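Local coordinates for phosphonate monoester hydrolase (Ruegeria pomeroyi, PDB 4UPK), which is a hydrolase of the sulfatase family, within the alkaline phosphatase superfamily, whose alpha/beta fold is built round a large mixed beta-sheet, at residues A317-V320 / D321-G325; V327-H330 / L331-G335; F450-G453 / P454-A458; L505-Q508 / M509-R513. One frame throughout, in Å; residues are numbered along the deposited sequence.

Interaction 1: A317-V320 / D321-G325; sequences ATEV and DTHIG
Ala317 O receives the amide of Asp321 in the shortest backbone bond of this helical turn, N to O 2.9 Å and nearly straight at 164°. One residue on, Thr318 O accepts the N of Thr322 at 3.0 Å; the hydroxyl of Thr322 also comes near it, OG1 3.2 Å from Thr318 O, though its proton has another acceptor within reach. The pattern repeats from Ile324 N to Val320 O, whereas the bond from His323 N to Glu319 O is weak. These i to i+4 bonds belong to the middle of helix 303-333, which packs along the central sheet of the alkaline phosphatase-like fold: Val320 and Ile324 share one flank, CG1 of the valine 3.7 Å from CD1 of the isoleucine, and both rest on Ile41 of strand 35-41. Another flank is polar. Glu319, with CG anti to its own amide nitrogen (chi1 -172°) and the chain stretched beyond, runs alongside His323 in the same direction, carboxylate and imidazole planes 62° apart. The CD2 edge of the ring sits 3.2 Å from Glu319 O, near the ring plane. A water bridges Glu319 OE2 and His323 NE2, donating to the first (2.8 Å) and lying 2.8 Å from the second in the ring plane. Ser212 also bonds to OE2, while Arg326 bonds to His323 ND1; with both nitrogens partnered, ring rotation is probably limited. The buried Asp321 carboxylate is met by the backbone amides of His61 and Leu62 in helix 60-67, which would probably steady its negative charge.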
# COMPACT_ATOMS: atom_id res chain seq x y z
N ALA A 317 34.55 -26.19 9.37
CA ALA A 317 33.36 -27.06 9.41
C ALA A 317 33.34 -27.83 10.76
O ALA A 317 32.31 -27.87 11.41
CB ALA A 317 33.37 -28.04 8.25
N THR A 318 34.50 -28.35 11.22
CA THR A 318 34.61 -29.02 12.53
C THR A 318 34.26 -28.01 13.68
O THR A 318 33.52 -28.36 14.59
CB THR A 318 35.96 -29.78 12.64
OG1 THR A 318 35.90 -30.89 11.74
CG2 THR A 318 36.26 -30.31 14.06
N GLU A 319 34.74 -26.75 13.61
CA GLU A 319 34.42 -25.74 14.61
C GLU A 319 32.91 -25.39 14.59
O GLU A 319 32.32 -25.21 15.65
CB GLU A 319 35.30 -24.49 14.46
CG GLU A 319 35.12 -23.50 15.62
CD GLU A 319 35.64 -22.10 15.33
OE1 GLU A 319 35.82 -21.77 14.14
OE2 GLU A 319 35.89 -21.34 16.29
N VAL A 320 32.27 -25.36 13.41
CA VAL A 320 30.82 -25.13 13.31
C VAL A 320 30.10 -26.29 14.02
O VAL A 320 29.18 -26.06 14.82
CB VAL A 320 30.37 -24.95 11.83
CG1 VAL A 320 28.88 -25.23 11.63
CG2 VAL A 320 30.75 -23.57 11.32
N ASP A 321 30.56 -27.53 13.75
CA ASP A 321 30.05 -28.74 14.38
C ASP A 321 30.08 -28.66 15.91
O ASP A 321 29.05 -28.95 16.50
CB ASP A 321 30.81 -29.97 13.90
CG ASP A 321 30.10 -31.23 14.32
OD1 ASP A 321 29.21 -31.67 13.58
OD2 ASP A 321 30.39 -31.73 15.43
N THR A 322 31.22 -28.31 16.54
CA THR A 322 31.38 -28.21 18.02
C THR A 322 30.35 -27.24 18.61
O THR A 322 29.76 -27.56 19.64
CB THR A 322 32.82 -27.78 18.40
OG1 THR A 322 33.78 -28.61 17.76
CG2 THR A 322 33.06 -27.77 19.91
N HIS A 323 30.15 -26.08 17.98
CA HIS A 323 29.18 -25.08 18.42
C HIS A 323 27.72 -25.49 18.23
O HIS A 323 26.90 -25.11 19.05
CB HIS A 323 29.52 -23.68 17.88
CG HIS A 323 30.74 -23.12 18.53
ND1 HIS A 323 30.71 -22.62 19.81
CD2 HIS A 323 32.02 -23.11 18.09
CE1 HIS A 323 31.95 -22.28 20.10
NE2 HIS A 323 32.78 -22.56 19.10
N ILE A 324 27.40 -26.32 17.21
CA ILE A 324 26.04 -26.85 16.97
C ILE A 324 25.68 -27.85 18.08
O ILE A 324 24.53 -27.91 18.49
CB ILE A 324 25.86 -27.40 15.50
CG1 ILE A 324 25.72 -26.24 14.51
CG2 ILE A 324 24.63 -28.38 15.37
CD1 ILE A 324 25.69 -26.61 13.02
N GLY A 325 26.68 -28.57 18.60
CA GLY A 325 26.52 -29.48 19.74
C GLY A 325 26.04 -28.76 21.00
O GLY A 325 25.23 -29.29 21.75
O HOH W 1 35.54 -22.00 18.98

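Interaction 2: V327-H330 / L331-G335; sequences VIAH and LKETG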
# COMPACT_ATOMS: atom_id res chain seq x y z
N VAL A 327 24.17 -25.97 20.91
CA VAL A 327 22.80 -25.58 20.56
C VAL A 327 21.86 -26.78 20.88
O VAL A 327 20.82 -26.59 21.51
CB VAL A 327 22.67 -25.09 19.10
CG1 VAL A 327 21.22 -24.80 18.73
CG2 VAL A 327 23.54 -23.84 18.86
N ILE A 328 22.26 -28.00 20.46
CA ILE A 328 21.53 -29.24 20.73
C ILE A 328 21.47 -29.49 22.24
O ILE A 328 20.39 -29.77 22.74
CB ILE A 328 22.12 -30.47 19.95
CG1 ILE A 328 22.07 -30.29 18.40
CG2 ILE A 328 21.50 -31.81 20.40
CD1 ILE A 328 20.63 -30.00 17.75
N ALA A 329 22.63 -29.38 22.96
CA ALA A 329 22.73 -29.56 24.41
C ALA A 329 21.78 -28.64 25.16
O ALA A 329 21.15 -29.10 26.11
CB ALA A 329 24.17 -29.34 24.89
N HIS A 330 21.63 -27.38 24.71
CA HIS A 330 20.69 -26.41 25.27
C HIS A 330 19.24 -26.92 25.19
O HIS A 330 18.49 -26.75 26.14
CB HIS A 330 20.80 -25.05 24.55
CG HIS A 330 19.75 -24.06 24.97
ND1 HIS A 330 19.78 -23.45 26.21
CD2 HIS A 330 18.63 -23.66 24.31
CE1 HIS A 330 18.70 -22.68 26.27
NE2 HIS A 330 17.98 -22.77 25.15
N LEU A 331 18.85 -27.49 24.03
CA LEU A 331 17.50 -28.00 23.80
C LEU A 331 17.20 -29.19 24.72
O LEU A 331 16.11 -29.26 25.29
CB LEU A 331 17.28 -28.41 22.34
CG LEU A 331 17.31 -27.32 21.26
CD1 LEU A 331 17.08 -27.92 19.92
CD2 LEU A 331 16.27 -26.22 21.51
N LYS A 332 18.18 -30.11 24.87
CA LYS A 332 18.08 -31.29 25.73
C LYS A 332 17.98 -30.87 27.21
O LYS A 332 17.12 -31.39 27.92
CB LYS A 332 19.29 -32.22 25.53
CG LYS A 332 19.43 -32.71 24.08
CD LYS A 332 19.68 -34.19 23.99
CE LYS A 332 19.77 -34.65 22.57
NZ LYS A 332 19.86 -36.13 22.49
N GLU A 333 18.83 -29.93 27.64
CA GLU A 333 18.90 -29.40 29.00
C GLU A 333 17.60 -28.73 29.42
O GLU A 333 17.25 -28.81 30.59
CB GLU A 333 20.05 -28.39 29.12
CG GLU A 333 21.40 -29.04 29.41
CD GLU A 333 22.63 -28.35 28.84
OE1 GLU A 333 22.57 -27.12 28.57
OE2 GLU A 333 23.65 -29.04 28.66
N THR A 334 16.92 -28.04 28.48
CA THR A 334 15.67 -27.31 28.72
C THR A 334 14.43 -28.20 28.48
O THR A 334 13.30 -27.75 28.71
CB THR A 334 15.63 -26.01 27.89
OG1 THR A 334 15.82 -26.30 26.50
CG2 THR A 334 16.66 -24.98 28.35
N GLY A 335 14.66 -29.44 28.02
CA GLY A 335 13.61 -30.39 27.69
C GLY A 335 12.80 -29.95 26.49
O GLY A 335 11.60 -30.22 26.41
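His330 O takes two bonds from one residue, Thr334: the hydroxyl OG1 at 2.7 Å and the amide N at 3.1 Å, reaching the carbonyl from opposite faces of its plane. The hydroxyl can do so because OG1 is turned between the threonine's own amide nitrogen and carbonyl carbon (chi1 56°), where it hangs back over the preceding turn; OG1 also bonds to Gln336 NE2. Earlier in the turn, backbone bonds run from Lys332 N to Ile328 O and, at 2.9 Å, from Glu333 N to Ala329 O; that from Leu331 N to Val327 O is weak. The chain leaves the helix at Gly335, whose phi is positive, in a Schellman motif, one of whose two bonds back into the last turn is Gly335 N to Lys332 O, 3.1 Å. Thr334 also makes a CH-pi contact: its methyl CG2 lies over one face of the His330 imidazole, 4.1 Å from the ring centroid and 28° off the normal, so hydroxyl and methyl hold two parts of one histidine. The apolar touch is looser. Ile328 CG2 runs beside the Lys332 chain, 4.0 Å from CE, and the two side chains point the same way. Lys332 carries its charge on to a cation-pi contact with Tyr337. Placed at the C-terminal end of helix 303-333, this turn buries Val327 and Leu331 against Leu37 of strand 35-41, rests Ile328 and Leu331 on Ile342 of strand 340-346, and sets His330 beside Leu222 of helix 213-224.

Interaction 3: F450-G453 / P454-A458; sequences FGFG and PSAGA
The Phe452 ring meets Ala456 and Gly457 obliquely: CD1 is 3.4 Å from Ala456 O, and CE1 is 3.7 Å from Gly457 CA. At the ring's edge, in its plane, stands CB of Phe450. Ile437, Ala474 and Trp446 also touch this side chain. A first torsion of 61° places Phe452 CG between the residue's own nitrogen and carbonyl carbon, which turns the ring toward Ala456 and Gly457. Beside the ring, Phe452 CB packs on the Ala456 methyl, CB to CB 4.1 Å. One polar bond closes the loop: Ala456 N donates to Gly453 O at 3.1 Å, with the N-H well directed at 159° but the nitrogen standing above the carbonyl plane by 49°, away from the lone-pair directions. The turn also meets a second subunit: Ser455 OG bonds to His519 NE2, and Pro454 packs on Leu523, both residues of that neighbouring copy. Gly453 to Ala456 thus form a type I beta turn, with Pro454 and Ser455 at its two central positions. The ring constraint of a proline suits the first of these. The turn reverses the chain between the end of helix 445-450 and strand 458-463 of the antiparallel sheet.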
# COMPACT_ATOMS: atom_id res chain seq x y z
N PHE A 450 31.51 -13.90 -24.30
CA PHE A 450 30.47 -14.41 -25.19
C PHE A 450 29.52 -13.40 -25.83
O PHE A 450 28.86 -13.73 -26.80
CB PHE A 450 29.80 -15.68 -24.64
CG PHE A 450 30.79 -16.70 -24.12
CD1 PHE A 450 31.61 -17.40 -24.99
CD2 PHE A 450 30.89 -16.96 -22.76
CE1 PHE A 450 32.54 -18.34 -24.51
CE2 PHE A 450 31.81 -17.90 -22.27
CZ PHE A 450 32.63 -18.58 -23.15
N GLY A 451 29.53 -12.16 -25.34
CA GLY A 451 28.80 -11.05 -25.95
C GLY A 451 27.31 -10.89 -25.76
O GLY A 451 26.71 -10.07 -26.46
N PHE A 452 26.71 -11.60 -24.80
CA PHE A 452 25.27 -11.53 -24.51
C PHE A 452 24.97 -10.45 -23.45
O PHE A 452 25.82 -10.13 -22.62
CB PHE A 452 24.73 -12.93 -24.07
CG PHE A 452 25.38 -13.49 -22.81
CD1 PHE A 452 24.84 -13.22 -21.56
CD2 PHE A 452 26.52 -14.29 -22.89
CE1 PHE A 452 25.45 -13.71 -20.40
CE2 PHE A 452 27.12 -14.79 -21.73
CZ PHE A 452 26.60 -14.47 -20.49
N GLY A 453 23.73 -9.95 -23.45
CA GLY A 453 23.28 -8.92 -22.52
C GLY A 453 22.66 -9.47 -21.25
O GLY A 453 22.53 -10.70 -21.09
N PRO A 454 22.21 -8.57 -20.33
CA PRO A 454 21.67 -9.04 -19.03
C PRO A 454 20.27 -9.67 -18.99
O PRO A 454 19.78 -9.99 -17.90
CB PRO A 454 21.82 -7.81 -18.13
CG PRO A 454 21.70 -6.65 -19.06
CD PRO A 454 22.31 -7.09 -20.37
N SER A 455 19.64 -9.87 -20.17
CA SER A 455 18.36 -10.56 -20.33
C SER A 455 18.64 -12.03 -20.74
O SER A 455 17.73 -12.85 -20.73
CB SER A 455 17.50 -9.88 -21.41
OG SER A 455 16.84 -8.73 -20.91
N ALA A 456 19.90 -12.34 -21.11
CA ALA A 456 20.32 -13.67 -21.58
C ALA A 456 21.39 -14.37 -20.72
O ALA A 456 22.12 -15.23 -21.22
CB ALA A 456 20.77 -13.58 -23.04
N GLY A 457 21.43 -14.03 -19.44
CA GLY A 457 22.39 -14.60 -18.51
C GLY A 457 22.00 -15.91 -17.85
O GLY A 457 22.83 -16.53 -17.18
N ALA A 458 20.73 -16.34 -18.02
CA ALA A 458 20.21 -17.56 -17.38
C ALA A 458 20.76 -18.89 -17.87
O ALA A 458 20.91 -19.13 -19.07
CB ALA A 458 18.70 -17.57 -17.39

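Interaction 4: L505-Q508 / M509-R513; sequences LSRQ and MLRHR
Arg507 lays its CG methylene over one face of the Arg511 guanidinium, offset toward the rim, with CG 4.0 Å from NH1. Different first torsions bring the two together. Arg507 has CG anti to its own amide nitrogen (chi1 -180°), then kinks twice further out, whereas Arg511 has CG anti to its carbonyl carbon and runs extended back along the helix to NE. The two chains therefore cross rather than run alongside, with guanidinium planes 61° apart. Arg507 NE stays 5.3 Å from Arg511 NH1, and the like charges look to other partners: Arg507 NH1 makes a salt bridge with Glu471 of the second subunit, and Arg511 gives NE and NH2 to the carbonyls of Phe472 and Leu476 of that same subunit. Near its root, Arg511 CG grazes Arg507 O at 3.3 Å, the carbonyl that already accepts Arg511 N at 2.8 Å. Equally short bonds precede it, Met509 N to Leu505 O and Leu510 N to Ser506 O, while His512 N to Gln508 O is longer at 3.1 Å. Met509 extends as far as SD, then bends its methyl aside at the last torsion; with Leu505 it packs on Leu469 and Leu462. His512 carries its ring away from this turn, its ND1 bonded to Tyr430. The outcome is an amphipathic helix, 499-515, whose Leu505 and Met509 lie on the four-stranded antiparallel sheet and whose Arg507 and Arg511 reach the second subunit.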
# COMPACT_ATOMS: atom_id res chain seq x y z
N LEU A 505 15.63 -34.90 -22.68
CA LEU A 505 15.91 -34.17 -21.44
C LEU A 505 15.59 -32.68 -21.54
O LEU A 505 15.10 -32.09 -20.58
CB LEU A 505 17.36 -34.37 -20.97
CG LEU A 505 17.68 -35.75 -20.43
CD1 LEU A 505 19.11 -36.03 -20.59
CD2 LEU A 505 17.24 -35.90 -18.99
N SER A 506 15.88 -32.08 -22.71
CA SER A 506 15.59 -30.67 -22.99
C SER A 506 14.07 -30.41 -23.04
O SER A 506 13.61 -29.36 -22.57
CB SER A 506 16.29 -30.23 -24.28
OG SER A 506 16.58 -28.85 -24.24
N ARG A 507 13.27 -31.39 -23.53
CA ARG A 507 11.80 -31.27 -23.53
C ARG A 507 11.30 -31.36 -22.09
O ARG A 507 10.41 -30.60 -21.69
CB ARG A 507 11.12 -32.30 -24.45
CG ARG A 507 9.58 -32.21 -24.50
CD ARG A 507 8.97 -32.46 -25.87
NE ARG A 507 9.83 -33.26 -26.73
CZ ARG A 507 10.33 -32.85 -27.88
NH1 ARG A 507 10.00 -31.66 -28.37
NH2 ARG A 507 11.16 -33.63 -28.56
N GLN A 508 11.92 -32.26 -21.31
CA GLN A 508 11.65 -32.42 -19.88
C GLN A 508 11.97 -31.11 -19.13
O GLN A 508 11.21 -30.70 -18.26
CB GLN A 508 12.46 -33.60 -19.33
CG GLN A 508 12.09 -34.01 -17.92
CD GLN A 508 12.42 -35.45 -17.64
OE1 GLN A 508 13.40 -36.01 -18.17
NE2 GLN A 508 11.62 -36.07 -16.78
N MET A 509 13.07 -30.43 -19.51
CA MET A 509 13.47 -29.12 -18.96
C MET A 509 12.49 -28.02 -19.37
O MET A 509 12.16 -27.17 -18.54
CB MET A 509 14.91 -28.75 -19.35
CG MET A 509 15.37 -27.44 -18.74
SD MET A 509 17.01 -26.88 -19.23
CE MET A 509 18.02 -27.79 -18.03
N LEU A 510 12.07 -28.02 -20.66
CA LEU A 510 11.10 -27.08 -21.21
C LEU A 510 9.78 -27.21 -20.43
O LEU A 510 9.25 -26.21 -19.95
CB LEU A 510 10.87 -27.32 -22.74
CG LEU A 510 9.79 -26.45 -23.42
CD1 LEU A 510 10.23 -24.99 -23.54
CD2 LEU A 510 9.46 -26.95 -24.78
N ARG A 511 9.30 -28.45 -20.27
CA ARG A 511 8.06 -28.75 -19.53
C ARG A 511 8.13 -28.29 -18.07
O ARG A 511 7.13 -27.79 -17.57
CB ARG A 511 7.70 -30.23 -19.60
CG ARG A 511 7.19 -30.67 -20.95
CD ARG A 511 6.43 -31.98 -20.83
NE ARG A 511 5.72 -32.33 -22.06
CZ ARG A 511 5.99 -33.41 -22.80
NH1 ARG A 511 6.91 -34.27 -22.41
NH2 ARG A 511 5.29 -33.66 -23.90
N HIS A 512 9.29 -28.45 -17.40
CA HIS A 512 9.48 -28.03 -16.01
C HIS A 512 9.24 -26.52 -15.85
O HIS A 512 8.56 -26.11 -14.91
CB HIS A 512 10.87 -28.44 -15.46
CG HIS A 512 11.08 -28.01 -14.04
ND1 HIS A 512 10.61 -28.75 -12.98
CD2 HIS A 512 11.63 -26.87 -13.55
CE1 HIS A 512 10.91 -28.07 -11.88
NE2 HIS A 512 11.53 -26.94 -12.17
N ARG A 513 9.80 -25.70 -16.78
CA ARG A 513 9.64 -24.24 -16.82
C ARG A 513 8.15 -23.89 -16.99
O ARG A 513 7.63 -23.02 -16.29
CB ARG A 513 10.42 -23.63 -17.99
CG ARG A 513 11.91 -23.64 -17.82
CD ARG A 513 12.57 -22.41 -18.44
NE ARG A 513 13.95 -22.36 -18.01
CZ ARG A 513 14.45 -21.51 -17.12
NH1 ARG A 513 13.69 -20.53 -16.63
NH2 ARG A 513 15.71 -21.58 -16.75

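How the interactions relate
Each contact lies within one unbroken run of chain, so they follow in series and none nests or crosses another. Interactions 1 and 2 are consecutive portions of helix 303-333, their centres 15 Å apart; together they seat that helix against strand 35-41 and helix 213-224 and carry it to its end before strand 340-346. Interaction 3 then closes the small loop that leads from helix 445-450 into strand 458-463. Interaction 4, on helix 499-515, lies against the same four-stranded sheet, its centre about 21 Å from that of interaction 3. Both of these touch the second subunit; interactions 1 and 2 lie across the chain's centre from them.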